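Local coordinates for protein PAN2-PAN3 deadenylation complex catalytic subunit pan2 (Neurospora crassa, PDB 4CZX) that probably shortens the poly(A) tails of mRNA as catalytic subunit of the PAN deadenylation complex, represented here by its N-terminal WD40 domain, at residues M255-I260 with V270-N275; D36-L41 with F80-V85. One frame throughout, in Å; residues are numbered along the deposited sequence.

Contact 1. Residues M255-I260 with V270-N275; sequences MLTTAI and VTDLLN
Thr258, Ala259 and Ile260 run antiparallel to Asp272, Thr271 and Val270; the axes of the short strands 258-260 and 270-272 approach to 4.5 Å, and Ala259 and Thr271 form the hydrogen-bonded pair, Ala259 N reaching Thr271 O at 2.8 Å and Thr271 N bonding back to Ala259 O. Leu273 N to Thr257 O, at 2.7 Å, carries the pairing past the strand ends. There the side chains of Thr257 and Asp272 run alongside each other in the same direction. Thr257 OG1, set between its own backbone N and carbonyl carbon (chi1 64°), donates to Asp272 OD2 at 2.6 Å and meets it from above the carboxylate plane. The other oxygen, OD1, takes the backbone N of Asn275 on its anti lone pair at 2.8 Å, an Asx motif, so the carboxylate is held from both segments. Thr257 CG2 meets the roughly perpendicular Leu274 at CD1, 3.7 Å away. Thr258 CG2 touches Val270 CG1 at 3.6 Å on one sheet face; on the other, Ala259 CB meets Leu273 CD2 at 3.6 Å, and Leu273 continues onto Phe204, Val206 and Val240 of the adjoining sheet. This is the open end of a beta hairpin within one blade of a beta propeller.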
# COMPACT_ATOMS: atom_id res chain seq x y z
N MET A 255 23.42 35.15 31.83
CA MET A 255 24.18 36.40 31.74
C MET A 255 23.37 37.39 30.91
O MET A 255 23.43 37.36 29.67
CB MET A 255 25.55 36.15 31.11
CG MET A 255 26.42 35.19 31.88
SD MET A 255 27.89 34.75 30.93
CE MET A 255 29.11 34.62 32.22
N LEU A 256 22.62 38.25 31.58
CA LEU A 256 21.53 38.99 30.95
C LEU A 256 21.91 40.04 29.91
O LEU A 256 21.09 40.41 29.07
CB LEU A 256 20.67 39.66 32.02
CG LEU A 256 19.86 38.67 32.87
CD1 LEU A 256 19.00 39.41 33.88
CD2 LEU A 256 19.02 37.79 31.97
N THR A 257 23.14 40.54 29.96
CA THR A 257 23.58 41.54 28.98
C THR A 257 24.54 40.94 27.96
O THR A 257 25.28 41.66 27.29
CB THR A 257 24.26 42.72 29.67
OG1 THR A 257 25.45 42.25 30.32
CG2 THR A 257 23.32 43.33 30.70
N THR A 258 24.53 39.63 27.87
CA THR A 258 25.49 38.91 27.04
C THR A 258 24.80 38.24 25.85
O THR A 258 23.70 37.70 25.98
CB THR A 258 26.26 37.87 27.88
OG1 THR A 258 27.06 38.55 28.86
CG2 THR A 258 27.16 37.02 27.02
N ALA A 259 25.45 38.32 24.68
CA ALA A 259 24.97 37.65 23.48
C ALA A 259 25.93 36.54 23.07
O ALA A 259 27.14 36.61 23.31
CB ALA A 259 24.81 38.65 22.34
N ILE A 260 25.37 35.51 22.45
CA ILE A 260 26.15 34.40 21.93
C ILE A 260 26.08 34.46 20.41
O ILE A 260 25.02 34.29 19.84
CB ILE A 260 25.60 33.05 22.42
CG1 ILE A 260 25.56 33.04 23.95
CG2 ILE A 260 26.45 31.92 21.90
CD1 ILE A 260 24.71 31.89 24.52
N VAL A 270 31.13 34.68 22.87
CA VAL A 270 30.22 34.99 23.96
C VAL A 270 30.60 36.38 24.42
O VAL A 270 31.67 36.58 24.98
CB VAL A 270 30.31 33.97 25.11
CG1 VAL A 270 29.32 34.32 26.21
CG2 VAL A 270 30.03 32.57 24.59
N THR A 271 29.74 37.35 24.13
CA THR A 271 30.13 38.76 24.23
C THR A 271 29.16 39.60 25.03
O THR A 271 27.95 39.60 24.77
CB THR A 271 30.26 39.40 22.84
OG1 THR A 271 31.12 38.60 22.02
CG2 THR A 271 30.82 40.81 22.94
N ASP A 272 29.69 40.34 26.00
CA ASP A 272 28.85 41.28 26.73
C ASP A 272 28.49 42.44 25.83
O ASP A 272 29.36 43.11 25.28
CB ASP A 272 29.54 41.79 27.99
CG ASP A 272 28.69 42.80 28.72
OD1 ASP A 272 28.71 43.98 28.32
OD2 ASP A 272 27.99 42.41 29.68
N LEU A 273 27.19 42.69 25.70
CA LEU A 273 26.68 43.75 24.83
C LEU A 273 27.17 45.13 25.25
O LEU A 273 27.42 45.98 24.40
CB LEU A 273 25.16 43.74 24.82
CG LEU A 273 24.52 42.51 24.17
CD1 LEU A 273 23.02 42.68 24.03
CD2 LEU A 273 25.16 42.25 22.82
N LEU A 274 27.30 45.34 26.55
CA LEU A 274 27.62 46.67 27.09
C LEU A 274 29.10 47.02 26.92
O LEU A 274 29.46 48.19 26.86
CB LEU A 274 27.22 46.75 28.56
CG LEU A 274 25.74 46.45 28.80
CD1 LEU A 274 25.40 46.41 30.27
CD2 LEU A 274 24.88 47.47 28.07
N ASN A 275 29.96 46.00 26.84
CA ASN A 275 31.35 46.21 26.46
C ASN A 275 31.96 44.99 25.79
O ASN A 275 32.35 44.03 26.46
CB ASN A 275 32.21 46.59 27.66
CG ASN A 275 33.70 46.51 27.34
OD1 ASN A 275 34.18 47.17 26.41
ND2 ASN A 275 34.42 45.69 28.09

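Contact 2. Residues D36-L41 with F80-V85; sequences DNQDEL and FVDKGV
Asp36 lies against the ring of Phe80 with both its backbone and its carboxylate. Its CA stands 3.6 Å from the centroid of the Phe80 ring and only 5° off the ring normal, which meets the criterion for a CH-pi contact over the face. The carboxylate leans toward one side of the same ring, Asp36 OD1 coming to 3.3 Å from Phe80 CD1, with the two planes 32° apart. Since CG of Asp36 is anti to the backbone N (chi1 -154°), the acid is carried over CD1 and CE1, while the backbone N remains near CE2 and CZ. OD1 also accepts the backbone N of Gln38 at 3.2 Å, from above the carboxylate plane, forming an Asx turn; OD2 has its polar partners in a salt bridge to Arg98 and a hydrogen bond from Trp43. The carboxylate is thus fixed at both oxygens. Beside CB of Phe80, the Asn37 side chain runs antiparallel to that of Phe80. The Gln38 side chain extends toward the backbone of Asp82. No hydrogen bond joins the two segments directly, but Arg98, already paired with Asp36, also bonds to the carbonyl O of Val81 and so ties the two turns together. Trp43 of strand 41-45 meets the Phe80 ring, and the contact joins the turn between strands 32-35 and 41-45 to that between strands 77-80 and 85-88, in two different four-stranded sheets.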
# COMPACT_ATOMS: atom_id res chain seq x y z
N ASP A 36 13.67 22.60 23.82
CA ASP A 36 12.44 22.62 24.60
C ASP A 36 12.69 23.35 25.92
O ASP A 36 13.83 23.46 26.38
CB ASP A 36 11.96 21.18 24.89
CG ASP A 36 10.47 21.07 25.11
OD1 ASP A 36 9.88 21.94 25.79
OD2 ASP A 36 9.88 20.09 24.61
N ASN A 37 11.64 23.81 26.58
CA ASN A 37 11.86 24.31 27.94
C ASN A 37 11.54 23.26 29.02
O ASN A 37 11.49 23.59 30.20
CB ASN A 37 11.09 25.61 28.19
CG ASN A 37 9.62 25.52 27.84
OD1 ASN A 37 9.03 24.44 27.82
ND2 ASN A 37 9.01 26.67 27.56
N GLN A 38 11.33 22.00 28.62
CA GLN A 38 11.25 20.92 29.60
C GLN A 38 11.75 19.61 29.02
O GLN A 38 11.94 19.48 27.79
CB GLN A 38 9.81 20.74 30.09
CG GLN A 38 8.83 20.38 28.99
CD GLN A 38 7.45 20.06 29.53
OE1 GLN A 38 7.09 18.89 29.68
NE2 GLN A 38 6.67 21.10 29.81
N ASP A 39 11.99 18.65 29.91
CA ASP A 39 12.29 17.27 29.56
C ASP A 39 13.62 17.08 28.82
O ASP A 39 13.84 16.02 28.23
CB ASP A 39 11.14 16.69 28.73
CG ASP A 39 9.85 16.61 29.52
OD1 ASP A 39 9.95 16.62 30.76
OD2 ASP A 39 8.76 16.53 28.92
N GLU A 40 14.48 18.09 28.86
CA GLU A 40 15.82 17.99 28.28
C GLU A 40 15.79 17.70 26.77
O GLU A 40 16.69 17.04 26.23
CB GLU A 40 16.61 16.89 28.99
CG GLU A 40 16.83 17.18 30.46
CD GLU A 40 17.59 18.47 30.65
OE1 GLU A 40 18.82 18.44 30.45
OE2 GLU A 40 16.95 19.50 30.96
N LEU A 41 14.78 18.22 26.09
CA LEU A 41 14.62 17.91 24.67
C LEU A 41 15.20 18.98 23.75
O LEU A 41 15.09 20.18 24.01
CB LEU A 41 13.14 17.71 24.33
CG LEU A 41 12.44 16.56 25.05
CD1 LEU A 41 10.96 16.50 24.66
CD2 LEU A 41 13.14 15.24 24.74
N PHE A 80 7.04 26.25 22.65
CA PHE A 80 6.85 25.29 23.73
C PHE A 80 5.97 25.82 24.86
O PHE A 80 6.18 26.94 25.35
CB PHE A 80 8.21 24.88 24.30
CG PHE A 80 9.14 24.37 23.26
CD1 PHE A 80 9.04 23.07 22.79
CD2 PHE A 80 10.11 25.21 22.70
CE1 PHE A 80 9.88 22.60 21.80
CE2 PHE A 80 10.96 24.75 21.72
CZ PHE A 80 10.85 23.44 21.26
N VAL A 81 5.00 24.99 25.26
CA VAL A 81 4.17 25.27 26.43
C VAL A 81 4.06 24.02 27.29
O VAL A 81 4.56 22.96 26.91
CB VAL A 81 2.76 25.76 26.03
CG1 VAL A 81 2.86 26.99 25.11
CG2 VAL A 81 1.99 24.66 25.35
N ASP A 82 3.43 24.13 28.46
CA ASP A 82 3.34 22.99 29.36
C ASP A 82 2.69 21.77 28.72
O ASP A 82 3.19 20.65 28.85
CB ASP A 82 2.59 23.39 30.64
CG ASP A 82 3.40 24.32 31.52
OD1 ASP A 82 4.64 24.37 31.35
OD2 ASP A 82 2.80 25.00 32.38
N LYS A 83 1.59 21.97 27.99
CA LYS A 83 0.83 20.84 27.44
C LYS A 83 1.52 20.14 26.27
O LYS A 83 1.32 18.95 26.04
CB LYS A 83 -0.56 21.30 27.01
CG LYS A 83 -1.55 21.52 28.15
CD LYS A 83 -2.63 22.50 27.71
CE LYS A 83 -3.94 22.31 28.46
NZ LYS A 83 -4.99 23.25 27.93
N GLY A 84 2.31 20.88 25.51
CA GLY A 84 2.99 20.28 24.37
C GLY A 84 3.77 21.25 23.52
O GLY A 84 4.12 22.35 23.96
N VAL A 85 4.03 20.84 22.29
CA VAL A 85 4.85 21.62 21.37
C VAL A 85 3.98 22.17 20.26
O VAL A 85 3.12 21.46 19.72
CB VAL A 85 5.96 20.76 20.76
CG1 VAL A 85 6.87 21.63 19.82
CG2 VAL A 85 6.76 20.08 21.86

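The two contacts belong to the same N-terminal WD40 propeller but to separate parts of it: their centres are 26 Å apart, and their nearest atoms are about 14 Å apart. Contact 2 comes first along the chain and closes before contact 1 opens. It joins the sheet formed by strands 32-35 to 60-66 with that of strands 77-80 to 102-106, in the predicted WD 1 and WD 2 repeats. Contact 1 lies within a single sheet, between neighbouring strands 258-262 and 267-272. The pair therefore samples two levels of propeller construction: strand pairing inside a blade, and packing of a backbone turn and its carboxylate on a ring of the next blade's sheet.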